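Local coordinates for protein oxidase/hydroxylase (Streptomyces hygroscopicus subsp. hygroscopicus, PDB 4XC9) that probably acts as an iron(II)- and 2-oxoglutarate-dependent dioxygenase of the phytanoyl-CoA dioxygenase family, at residues B[22-27]-B[66-71]; B[34-39]-B[50-55]; B[85-90]-B[133-138]. All coordinates share one frame; numbering follows the deposited sequence.

Contact 1. Residues B[22-27]-B[66-71]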
loop_
_atom_site.group_PDB
_atom_site.type_symbol
_atom_site.label_atom_id
_atom_site.label_comp_id
_atom_site.label_asym_id
_atom_site.label_seq_id
_atom_site.Cartn_x
_atom_site.Cartn_y
_atom_site.Cartn_z
ATOM N N GLY B 22 -1.302 22.616 -25.680
ATOM C CA GLY B 22 -1.953 22.898 -26.949
ATOM C C GLY B 22 -3.118 22.015 -27.312
ATOM O O GLY B 22 -3.225 21.565 -28.448
ATOM N N VAL B 23 -4.013 21.789 -26.363
ATOM C CA VAL B 23 -5.121 20.882 -26.602
ATOM C C VAL B 23 -6.198 21.572 -27.428
ATOM O O VAL B 23 -6.785 20.964 -28.321
ATOM C CB VAL B 23 -5.722 20.372 -25.279
ATOM C CG1 VAL B 23 -6.889 19.448 -25.542
ATOM C CG2 VAL B 23 -4.661 19.679 -24.466
ATOM N N PHE B 24 -6.446 22.843 -27.119
ATOM C CA PHE B 24 -7.456 23.643 -27.809
ATOM C C PHE B 24 -6.796 24.774 -28.577
ATOM O O PHE B 24 -6.038 25.541 -28.001
ATOM C CB PHE B 24 -8.467 24.219 -26.812
ATOM C CG PHE B 24 -9.108 23.188 -25.935
ATOM C CD1 PHE B 24 -8.479 22.744 -24.782
ATOM C CD2 PHE B 24 -10.343 22.655 -26.265
ATOM C CE1 PHE B 24 -9.073 21.797 -23.978
ATOM C CE2 PHE B 24 -10.943 21.697 -25.464
ATOM C CZ PHE B 24 -10.307 21.272 -24.320
ATOM N N GLY B 25 -7.067 24.874 -29.876
ATOM C CA GLY B 25 -6.597 26.004 -30.664
ATOM C C GLY B 25 -7.391 27.255 -30.304
ATOM O O GLY B 25 -8.570 27.166 -29.919
ATOM N N SER B 26 -6.775 28.428 -30.435
ATOM C CA SER B 26 -7.397 29.641 -29.895
ATOM C C SER B 26 -8.654 30.081 -30.649
ATOM O O SER B 26 -9.213 31.147 -30.368
ATOM C CB SER B 26 -6.400 30.798 -29.850
ATOM O OG SER B 26 -6.769 31.709 -28.823
ATOM N N GLY B 27 -9.106 29.253 -31.584
ATOM C CA GLY B 27 -10.416 29.432 -32.175
ATOM C C GLY B 27 -11.490 29.003 -31.196
ATOM O O GLY B 27 -12.575 29.586 -31.139
ATOM N N ALA B 66 -17.085 19.779 -21.085
ATOM C CA ALA B 66 -17.047 18.770 -20.030
ATOM C C ALA B 66 -16.987 17.356 -20.592
ATOM O O ALA B 66 -16.255 16.511 -20.080
ATOM C CB ALA B 66 -18.260 18.914 -19.113
ATOM N N LEU B 67 -17.747 17.105 -21.654
ATOM C CA LEU B 67 -17.813 15.769 -22.227
ATOM C C LEU B 67 -16.844 15.547 -23.390
ATOM O O LEU B 67 -16.927 14.528 -24.076
ATOM C CB LEU B 67 -19.234 15.477 -22.688
ATOM C CG LEU B 67 -20.333 15.567 -21.632
ATOM C CD1 LEU B 67 -21.597 14.885 -22.125
ATOM C CD2 LEU B 67 -19.871 14.961 -20.325
ATOM N N ASP B 68 -15.930 16.493 -23.601
ATOM C CA ASP B 68 -14.983 16.441 -24.715
ATOM C C ASP B 68 -13.961 15.316 -24.535
ATOM O O ASP B 68 -13.417 15.116 -23.445
ATOM C CB ASP B 68 -14.255 17.791 -24.862
ATOM C CG ASP B 68 -13.619 17.984 -26.235
ATOM O OD1 ASP B 68 -12.703 17.220 -26.603
ATOM O OD2 ASP B 68 -14.009 18.931 -26.948
ATOM N N ASP B 69 -13.684 14.592 -25.613
ATOM C CA ASP B 69 -12.764 13.475 -25.536
ATOM C C ASP B 69 -11.348 13.962 -25.258
ATOM O O ASP B 69 -10.514 13.212 -24.777
ATOM C CB ASP B 69 -12.803 12.652 -26.817
ATOM C CG ASP B 69 -12.207 11.265 -26.634
ATOM O OD1 ASP B 69 -12.955 10.351 -26.212
ATOM O OD2 ASP B 69 -10.998 11.089 -26.911
ATOM N N ARG B 70 -11.072 15.227 -25.536
ATOM C CA ARG B 70 -9.758 15.770 -25.210
ATOM C C ARG B 70 -9.567 15.890 -23.704
ATOM O O ARG B 70 -8.439 15.958 -23.214
ATOM C CB ARG B 70 -9.552 17.122 -25.870
ATOM C CG ARG B 70 -8.937 17.018 -27.237
ATOM C CD ARG B 70 -9.909 17.485 -28.277
ATOM N NE ARG B 70 -9.718 18.899 -28.568
ATOM C CZ ARG B 70 -10.673 19.818 -28.519
ATOM N NH1 ARG B 70 -10.375 21.070 -28.816
ATOM N NH2 ARG B 70 -11.917 19.490 -28.178
ATOM N N LEU B 71 -10.680 15.914 -22.980
ATOM C CA LEU B 71 -10.661 15.921 -21.530
ATOM C C LEU B 71 -10.932 14.532 -20.978
ATOM O O LEU B 71 -10.252 14.083 -20.060
ATOM C CB LEU B 71 -11.694 16.898 -20.981
ATOM C CG LEU B 71 -11.230 18.329 -20.702
ATOM C CD1 LEU B 71 -10.444 18.880 -21.873
ATOM C CD2 LEU B 71 -12.428 19.225 -20.376
#
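The phenyl ring of F24 overlaps the guanidinium of R70, with CE2 of F24 lying 3.2 Å above the guanidinium plane and displaced toward its rim. The two flat groups are inclined by 58°, which makes this an oblique overlap rather than a parallel stack. F24 CG stands anti to its own carbonyl carbon (chi1 -54°), and this swings the ring toward the start of the other helix. On the far edge of the ring, L71 approaches in the ring plane and brings its CD1 to 3.4 Å from F24 CZ, a purely apolar contact suited to a buried leucine. V23 lies alongside the aliphatic root of R70, with its CG1 3.6 Å from R70 CB, the two side chains running past each other in opposite directions.

Both segments lead into helices that pack on one side of the double-stranded beta-helix core expected of this cupin-clan family: G25 is the N-cap of helix 26-38 and D68 that of helix 69-79. D68 caps with its carboxylate, OD1 receiving the backbone N of R70 at 2.8 Å through the anti lone pair. The same carboxylate forms a salt bridge to the arginine, between D68 OD2 and R70 NH2. Bends at chi2 and chi3 fold the arginine back toward this aspartate, while NH1 forms a second salt bridge with E28 in the first turn of helix 26-38. A methionine in place of R70 would probably leave E28 without this mate and deprive the F24 ring of the flat cation lying against it. On the sheet side, F24 and L71 both touch V140 of strand 136-141, and both also touch L65 of helix 60-66.

Contact 2. Residues B[34-39]-B[50-55]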
loop_
_atom_site.group_PDB
_atom_site.type_symbol
_atom_site.label_atom_id
_atom_site.label_comp_id
_atom_site.label_asym_id
_atom_site.label_seq_id
_atom_site.Cartn_x
_atom_site.Cartn_y
_atom_site.Cartn_z
ATOM N N SER B 34 -15.755 33.949 -24.654
ATOM C CA SER B 34 -16.983 34.628 -25.037
ATOM C C SER B 34 -18.150 34.121 -24.217
ATOM O O SER B 34 -19.025 34.894 -23.840
ATOM C CB SER B 34 -17.265 34.444 -26.531
ATOM O OG SER B 34 -16.217 34.995 -27.315
ATOM N N GLU B 35 -18.168 32.824 -23.928
ATOM C CA GLU B 35 -19.215 32.289 -23.069
ATOM C C GLU B 35 -19.021 32.780 -21.639
ATOM O O GLU B 35 -19.955 32.768 -20.841
ATOM C CB GLU B 35 -19.246 30.761 -23.108
ATOM C CG GLU B 35 -20.213 30.181 -24.136
ATOM C CD GLU B 35 -21.587 30.835 -24.103
ATOM O OE1 GLU B 35 -22.418 30.465 -23.245
ATOM O OE2 GLU B 35 -21.842 31.721 -24.946
ATOM N N LEU B 36 -17.808 33.217 -21.318
ATOM C CA LEU B 36 -17.515 33.719 -19.980
ATOM C C LEU B 36 -17.848 35.209 -19.871
ATOM O O LEU B 36 -18.444 35.643 -18.888
ATOM C CB LEU B 36 -16.048 33.465 -19.619
ATOM C CG LEU B 36 -15.738 32.532 -18.444
ATOM C CD1 LEU B 36 -16.672 31.330 -18.424
ATOM C CD2 LEU B 36 -14.272 32.079 -18.496
ATOM N N GLU B 37 -17.457 35.986 -20.877
ATOM C CA GLU B 37 -17.847 37.390 -20.948
ATOM C C GLU B 37 -19.372 37.464 -20.943
ATOM O O GLU B 37 -19.972 38.196 -20.154
ATOM C CB GLU B 37 -17.267 38.067 -22.201
ATOM C CG GLU B 37 -15.743 37.944 -22.342
ATOM C CD GLU B 37 -15.206 38.502 -23.664
ATOM O OE1 GLU B 37 -15.785 39.482 -24.185
ATOM O OE2 GLU B 37 -14.200 37.960 -24.180
ATOM N N ARG B 38 -19.987 36.654 -21.798
ATOM C CA ARG B 38 -21.443 36.589 -21.915
ATOM C C ARG B 38 -22.147 36.265 -20.602
ATOM O O ARG B 38 -23.282 36.686 -20.382
ATOM C CB ARG B 38 -21.830 35.554 -22.970
ATOM C CG ARG B 38 -23.293 35.191 -22.994
ATOM C CD ARG B 38 -23.532 34.078 -23.979
ATOM N NE ARG B 38 -24.891 33.569 -23.882
ATOM C CZ ARG B 38 -25.258 32.576 -23.081
ATOM N NH1 ARG B 38 -24.361 31.973 -22.311
ATOM N NH2 ARG B 38 -26.524 32.187 -23.059
ATOM N N LEU B 39 -21.479 35.520 -19.726
ATOM C CA LEU B 39 -22.101 35.099 -18.474
ATOM C C LEU B 39 -21.920 36.128 -17.367
ATOM O O LEU B 39 -22.453 35.967 -16.269
ATOM C CB LEU B 39 -21.553 33.748 -18.031
ATOM C CG LEU B 39 -22.224 32.566 -18.731
ATOM C CD1 LEU B 39 -21.536 31.261 -18.369
ATOM C CD2 LEU B 39 -23.710 32.499 -18.391
ATOM N N ARG B 50 -14.094 36.938 -9.883
ATOM C CA ARG B 50 -15.109 35.978 -9.481
ATOM C C ARG B 50 -14.855 34.540 -9.922
ATOM O O ARG B 50 -13.920 34.242 -10.669
ATOM C CB ARG B 50 -16.471 36.422 -10.021
ATOM C CG ARG B 50 -16.462 36.754 -11.498
ATOM C CD ARG B 50 -17.874 36.865 -12.035
ATOM N NE ARG B 50 -18.593 35.601 -11.908
ATOM C CZ ARG B 50 -19.852 35.408 -12.298
ATOM N NH1 ARG B 50 -20.539 36.404 -12.846
ATOM N NH2 ARG B 50 -20.426 34.219 -12.140
ATOM N N ARG B 51 -15.725 33.660 -9.440
ATOM C CA ARG B 51 -15.756 32.266 -9.818
ATOM C C ARG B 51 -17.080 32.007 -10.527
ATOM O O ARG B 51 -18.139 32.348 -10.007
ATOM C CB ARG B 51 -15.600 31.382 -8.575
ATOM C CG ARG B 51 -15.797 29.879 -8.775
ATOM C CD ARG B 51 -15.767 29.176 -7.427
ATOM N NE ARG B 51 -15.689 27.712 -7.503
ATOM C CZ ARG B 51 -16.741 26.888 -7.544
ATOM N NH1 ARG B 51 -17.985 27.367 -7.548
ATOM N NH2 ARG B 51 -16.550 25.574 -7.594
ATOM N N TYR B 52 -17.022 31.422 -11.718
ATOM C CA TYR B 52 -18.226 31.137 -12.491
ATOM C C TYR B 52 -18.781 29.744 -12.208
ATOM O O TYR B 52 -18.358 28.779 -12.832
ATOM C CB TYR B 52 -17.937 31.246 -13.985
ATOM C CG TYR B 52 -17.461 32.591 -14.462
ATOM C CD1 TYR B 52 -16.138 32.967 -14.318
ATOM C CD2 TYR B 52 -18.331 33.471 -15.094
ATOM C CE1 TYR B 52 -15.698 34.188 -14.769
ATOM C CE2 TYR B 52 -17.897 34.691 -15.551
ATOM C CZ TYR B 52 -16.581 35.047 -15.384
ATOM O OH TYR B 52 -16.133 36.268 -15.836
ATOM N N PRO B 53 -19.762 29.638 -11.305
ATOM C CA PRO B 53 -20.199 28.313 -10.848
ATOM C C PRO B 53 -21.069 27.540 -11.852
ATOM O O PRO B 53 -21.718 28.136 -12.709
ATOM C CB PRO B 53 -20.993 28.643 -9.590
ATOM C CG PRO B 53 -21.578 29.980 -9.874
ATOM C CD PRO B 53 -20.603 30.715 -10.756
ATOM N N ASP B 54 -21.066 26.217 -11.718
ATOM C CA ASP B 54 -21.838 25.297 -12.560
ATOM C C ASP B 54 -21.923 25.707 -14.035
ATOM O O ASP B 54 -23.006 25.917 -14.564
ATOM C CB ASP B 54 -23.250 25.111 -11.986
ATOM C CG ASP B 54 -23.868 23.762 -12.375
ATOM O OD1 ASP B 54 -23.452 23.185 -13.411
ATOM O OD2 ASP B 54 -24.765 23.266 -11.648
ATOM N N LEU B 55 -20.768 25.799 -14.686
ATOM C CA LEU B 55 -20.687 26.069 -16.124
ATOM C C LEU B 55 -21.444 25.099 -17.039
ATOM O O LEU B 55 -22.046 25.541 -18.014
ATOM C CB LEU B 55 -19.229 26.093 -16.578
ATOM C CG LEU B 55 -18.287 27.215 -16.150
ATOM C CD1 LEU B 55 -16.959 27.041 -16.883
ATOM C CD2 LEU B 55 -18.879 28.596 -16.409
#
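L36 sets its CG over the face of the Y52 ring, 4.0 Å from the ring centroid and only 8° off the normal, a CH-pi contact. The opposite face is taken by R50, whose NE lies 3.7 Å above the ring plane, so the tyrosine is sandwiched between a branched aliphatic group and a guanidinium. Y52 CG is anti to the carbonyl carbon (chi1 -60°), which turns the ring toward helix 26-38. L39 comes in obliquely, its CB 4.4 Å from Y52 CD2. L55 meets both leucines through one methyl: its CD2 is 4.1 Å from L36 CD1 and 4.2 Å from L39 CD1.

The contact packs the later part of helix 26-38 against strand 51-52, within this chain an outermost strand of the larger antiparallel sheet in a cupin-type fold. Leucines suit this inward side of the helix, whereas a tyrosine offers apolar ring faces and still carries a polar end. That end is held by R92 NE and D40 OD2, both hydrogen-bonded to Y52 OH, which probably limits the swing of the ring. Farther out, F62 of helix 60-66 touches both L36 and L55, while L218 and T220 of strand 217-226 back L36 and L55 respectively.

Contact 3. Residues B[85-90]-B[133-138]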
loop_
_atom_site.group_PDB
_atom_site.type_symbol
_atom_site.label_atom_id
_atom_site.label_comp_id
_atom_site.label_asym_id
_atom_site.label_seq_id
_atom_site.Cartn_x
_atom_site.Cartn_y
_atom_site.Cartn_z
ATOM N N LEU B 85 -19.318 13.300 -14.056
ATOM C CA LEU B 85 -18.940 14.712 -13.964
ATOM C C LEU B 85 -19.365 15.250 -12.612
ATOM O O LEU B 85 -20.543 15.240 -12.288
ATOM C CB LEU B 85 -19.579 15.537 -15.084
ATOM C CG LEU B 85 -19.272 17.035 -15.019
ATOM C CD1 LEU B 85 -17.794 17.306 -15.276
ATOM C CD2 LEU B 85 -20.136 17.826 -15.997
ATOM N N LEU B 86 -18.395 15.703 -11.821
ATOM C CA LEU B 86 -18.643 16.085 -10.434
ATOM C C LEU B 86 -18.740 17.583 -10.264
ATOM O O LEU B 86 -19.382 18.060 -9.337
ATOM C CB LEU B 86 -17.547 15.533 -9.527
ATOM C CG LEU B 86 -17.601 14.010 -9.408
ATOM C CD1 LEU B 86 -16.513 13.496 -8.476
ATOM C CD2 LEU B 86 -18.973 13.597 -8.919
ATOM N N GLU B 87 -18.092 18.323 -11.154
ATOM C CA GLU B 87 -18.171 19.766 -11.117
ATOM C C GLU B 87 -17.598 20.375 -12.393
ATOM O O GLU B 87 -16.865 19.732 -13.152
ATOM C CB GLU B 87 -17.442 20.322 -9.887
ATOM C CG GLU B 87 -15.921 20.321 -9.995
ATOM C CD GLU B 87 -15.242 20.879 -8.752
ATOM O OE1 GLU B 87 -15.497 22.052 -8.402
ATOM O OE2 GLU B 87 -14.451 20.145 -8.118
ATOM N N GLY B 88 -17.961 21.629 -12.615
ATOM C CA GLY B 88 -17.444 22.414 -13.711
ATOM C C GLY B 88 -17.673 23.869 -13.351
ATOM O O GLY B 88 -18.792 24.270 -13.033
ATOM N N TYR B 89 -16.601 24.653 -13.375
ATOM C CA TYR B 89 -16.686 26.064 -13.043
ATOM C C TYR B 89 -15.645 26.861 -13.814
ATOM O O TYR B 89 -14.669 26.303 -14.310
ATOM C CB TYR B 89 -16.507 26.281 -11.536
ATOM C CG TYR B 89 -15.161 25.853 -10.998
ATOM C CD1 TYR B 89 -14.084 26.740 -10.949
ATOM C CD2 TYR B 89 -14.968 24.556 -10.528
ATOM C CE1 TYR B 89 -12.838 26.336 -10.449
ATOM C CE2 TYR B 89 -13.735 24.143 -10.033
ATOM C CZ TYR B 89 -12.677 25.033 -9.997
ATOM O OH TYR B 89 -11.474 24.598 -9.496
ATOM N N GLY B 90 -15.870 28.168 -13.926
ATOM C CA GLY B 90 -14.888 29.056 -14.515
ATOM C C GLY B 90 -14.268 29.945 -13.453
ATOM O O GLY B 90 -14.855 30.140 -12.379
ATOM N N CYS B 133 -7.376 7.019 -9.288
ATOM C CA CYS B 133 -7.562 8.257 -8.535
ATOM C C CYS B 133 -9.035 8.594 -8.502
ATOM O O CYS B 133 -9.671 8.685 -9.545
ATOM C CB CYS B 133 -6.778 9.411 -9.164
ATOM S SG CYS B 133 -5.071 9.017 -9.537
ATOM N N PRO B 134 -9.597 8.756 -7.306
ATOM C CA PRO B 134 -11.049 8.916 -7.244
ATOM C C PRO B 134 -11.502 10.345 -7.577
ATOM O O PRO B 134 -12.674 10.571 -7.902
ATOM C CB PRO B 134 -11.361 8.560 -5.795
ATOM C CG PRO B 134 -10.153 9.003 -5.061
ATOM C CD PRO B 134 -8.991 8.669 -5.968
ATOM N N TYR B 135 -10.588 11.302 -7.517
ATOM C CA TYR B 135 -10.957 12.686 -7.813
ATOM C C TYR B 135 -9.879 13.416 -8.591
ATOM O O TYR B 135 -8.831 13.766 -8.044
ATOM C CB TYR B 135 -11.250 13.456 -6.521
ATOM C CG TYR B 135 -12.262 14.548 -6.709
ATOM C CD1 TYR B 135 -11.990 15.635 -7.534
ATOM C CD2 TYR B 135 -13.497 14.484 -6.085
ATOM C CE1 TYR B 135 -12.912 16.633 -7.723
ATOM C CE2 TYR B 135 -14.437 15.480 -6.270
ATOM C CZ TYR B 135 -14.135 16.557 -7.089
ATOM O OH TYR B 135 -15.062 17.556 -7.285
ATOM N N VAL B 136 -10.130 13.658 -9.871
ATOM C CA VAL B 136 -9.192 14.449 -10.655
ATOM C C VAL B 136 -9.862 15.666 -11.287
ATOM O O VAL B 136 -11.084 15.728 -11.444
ATOM C CB VAL B 136 -8.521 13.610 -11.747
ATOM C CG1 VAL B 136 -7.893 12.382 -11.121
ATOM C CG2 VAL B 136 -9.537 13.232 -12.814
ATOM N N LYS B 137 -9.040 16.642 -11.633
ATOM C CA LYS B 137 -9.522 17.896 -12.177
ATOM C C LYS B 137 -8.739 18.219 -13.433
ATOM O O LYS B 137 -7.503 18.108 -13.452
ATOM C CB LYS B 137 -9.392 19.019 -11.145
ATOM C CG LYS B 137 -10.347 20.184 -11.343
ATOM C CD LYS B 137 -10.327 21.138 -10.139
ATOM C CE LYS B 137 -11.450 20.823 -9.164
ATOM N NZ LYS B 137 -11.207 21.451 -7.839
ATOM N N ALA B 138 -9.473 18.565 -14.487
ATOM C CA ALA B 138 -8.884 19.017 -15.744
ATOM C C ALA B 138 -9.041 20.523 -15.825
ATOM O O ALA B 138 -10.148 21.013 -15.966
ATOM C CB ALA B 138 -9.554 18.327 -16.938
HETATM O O HOH W 1 -12.856 21.013 -5.640
#
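The 2-oxoglutarate pocket of this cupin-type fold is lined here by Y89 and K137, both seen binding 2-oxoglutarate, K137 the second of two molecules, with Y89 also seen binding succinate. They project from strands 83-93 and 136-141, which are separated in the antiparallel sheet by strand 217-226, so the two segments meet through side chains across an intervening strand. L86 and E87 both face G223 in a classic beta bulge, and both side chains head toward the 133-138 segment.

E87 is the polar centre. Its OE2 accepts a hydrogen bond from Y135 OH at 2.8 Å, met from above the carboxylate, 40° out of plane, with carboxylate and ring at right angles. The same oxygen forms a salt bridge with K137 NZ at 3.5 Å, and a water bridges the same two atoms: it donates to E87 OE2 at 3.1 Å and accepts from K137 NZ at 2.8 Å. Thus two hydrogen bonds and an ion pair converge on one carboxylate oxygen. A chain extended beyond CG (chi2 -180°) carries the carboxylate that far from its strand. R51 adds a long, weak ion pair to E87 OE1 and a cation-pi contact to the Y89 ring, while K137 has a weak, long pairing with the iron ligand E202. L86 supplies the apolar part, CD1 lying 3.6 Å from Y135 CE2. K137 bends at chi3 (-96°) and crosses Y89 at about a right angle, bringing its NZ to 3.6 Å from Y89 OH.

Overall arrangement
Contact 1 uses residues just before the start of helix 26-38 and contact 2 its later part, their centres about 17 Å apart and their nearest atoms about 7 Å; along the chain contact 2 is nested within the loop that contact 1 closes. Each adjoins contact 3, which holds two of the 2-oxoglutarate-binding residues, Y89 and K137. Helix 69-79 of contact 1 packs L71 CG against A138 CB at 4.1 Å. Strand 51-52 of contact 2 pairs with strand 83-93, where L55 N probably hydrogen-bonds to G88 O at 3.0 Å. The side chain of L55 is about 5 Å from that of Y89, whereas the side chain of F24 is about 8 Å from that of Y141, another such residue.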